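Local coordinates for protein cellulase (Xanthomonas axonopodis pv. citri, PDB 4W7W) that probably hydrolyses the beta-1,4 glucosidic bonds of cellulose as a family 5 glycosyl hydrolase and binds cello-oligosaccharide in its cleft, at residues L283-M286 with E287-D291. Sequence-based numbering, arbitrary orientation.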
# COMPACT_ATOMS: atom_id res chain seq x y z
N LEU A 283 -15.73 6.09 2.30
CA LEU A 283 -15.07 6.68 3.47
C LEU A 283 -15.97 6.60 4.71
O LEU A 283 -15.50 6.26 5.80
CB LEU A 283 -14.68 8.11 3.16
CG LEU A 283 -13.62 8.30 2.07
CD1 LEU A 283 -13.47 9.76 1.74
CD2 LEU A 283 -12.29 7.73 2.50
N THR A 284 -17.26 6.87 4.52
CA THR A 284 -18.23 6.73 5.59
C THR A 284 -18.32 5.27 6.06
O THR A 284 -18.36 5.00 7.28
CB THR A 284 -19.60 7.23 5.12
OG1 THR A 284 -19.51 8.63 4.87
CG2 THR A 284 -20.68 6.96 6.16
N TYR A 285 -18.31 4.35 5.11
CA TYR A 285 -18.38 2.93 5.45
C TYR A 285 -17.19 2.49 6.31
O TYR A 285 -17.35 1.79 7.32
CB TYR A 285 -18.46 2.07 4.18
CG TYR A 285 -18.55 0.60 4.48
CD1 TYR A 285 -19.78 -0.01 4.71
CD2 TYR A 285 -17.42 -0.20 4.57
CE1 TYR A 285 -19.87 -1.35 5.02
CE2 TYR A 285 -17.51 -1.54 4.90
CZ TYR A 285 -18.74 -2.11 5.12
OH TYR A 285 -18.79 -3.44 5.44
N MET A 286 -15.99 2.92 5.94
CA MET A 286 -14.82 2.54 6.74
C MET A 286 -14.89 3.13 8.15
O MET A 286 -14.56 2.45 9.11
CB MET A 286 -13.52 2.89 6.02
CG MET A 286 -13.26 1.95 4.85
SD MET A 286 -11.68 2.25 4.02
CE MET A 286 -12.08 3.72 3.10
N GLU A 287 -15.34 4.38 8.28
CA GLU A 287 -15.50 4.98 9.61
C GLU A 287 -16.51 4.22 10.45
O GLU A 287 -16.28 3.98 11.63
CB GLU A 287 -15.88 6.46 9.52
CG GLU A 287 -14.73 7.39 9.13
CD GLU A 287 -14.81 8.76 9.75
OE1 GLU A 287 -15.93 9.26 9.98
OE2 GLU A 287 -13.73 9.36 9.99
N LYS A 288 -17.62 3.84 9.83
CA LYS A 288 -18.67 3.09 10.52
C LYS A 288 -18.15 1.74 11.00
O LYS A 288 -18.64 1.17 11.99
CB LYS A 288 -19.87 2.89 9.59
CG LYS A 288 -21.03 2.07 10.14
CD LYS A 288 -21.69 2.74 11.34
CE LYS A 288 -23.01 2.08 11.69
NZ LYS A 288 -23.36 2.32 13.11
N ASN A 289 -17.16 1.21 10.28
CA ASN A 289 -16.56 -0.10 10.54
C ASN A 289 -15.12 0.03 11.02
O ASN A 289 -14.26 -0.80 10.72
CB ASN A 289 -16.68 -0.95 9.29
CG ASN A 289 -18.13 -1.28 9.00
OD1 ASN A 289 -18.68 -2.18 9.63
ND2 ASN A 289 -18.77 -0.57 8.07
N SER A 290 -14.89 1.05 11.82
CA SER A 290 -13.58 1.34 12.35
C SER A 290 -13.12 0.33 13.40
O SER A 290 -11.97 0.40 13.80
CB SER A 290 -13.56 2.74 12.97
OG SER A 290 -14.43 2.79 14.09
N ASP A 291 -14.00 -0.58 13.84
CA ASP A 291 -13.56 -1.69 14.68
C ASP A 291 -12.55 -2.59 13.96
O ASP A 291 -11.71 -3.20 14.61
CB ASP A 291 -14.73 -2.53 15.20
CG ASP A 291 -15.54 -3.23 14.11
OD1 ASP A 291 -15.83 -2.60 13.09
OD2 ASP A 291 -15.94 -4.41 14.30
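The amide of N289 lies over the ring of Y285 at the C-terminal end of helix 273-288, the helix that links strands 262-268 and 293-301 in a beta-alpha-beta unit of the (beta/alpha)8 barrel. It illustrates how an asparagine can occupy a carbonyl that a fading helix no longer grips firmly. The last regular rung joins K288 N to T284 O at 2.9 Å. N289 then departs from helical backbone angles, and its own N-H makes just weak bonds to Y285 O and M286 O. The side chain makes up the difference: N289 ND2 reaches back to Y285 O at 2.9 Å in a fairly straight bond (157° at the hydrogen), the acceptor lying close to the amide plane while the nitrogen is tilted from the carbonyl plane. Y285 O thus accepts from both nitrogens of N289, a well-directed bond from ND2 and a weak one from the backbone.

The same ND2 sits over the centre of the Y285 ring, 3.2 Å above its plane, with ring and amide planes 36° apart. Y285 holds CG anti to its backbone nitrogen (chi1 -179°), which sends the ring outward from the helix and against Q249 and T252 of helix 243-258; the N289 side chain folds back over it. R256 of that helix donates to N289 OD1, so both ends of the amide are held and its rotation is probably fixed. M286 packs inward against W293 and W296 of the following strand, whereas the aliphatic part of E287 folds back along the helix, its CG 3.6 Å from L283 O.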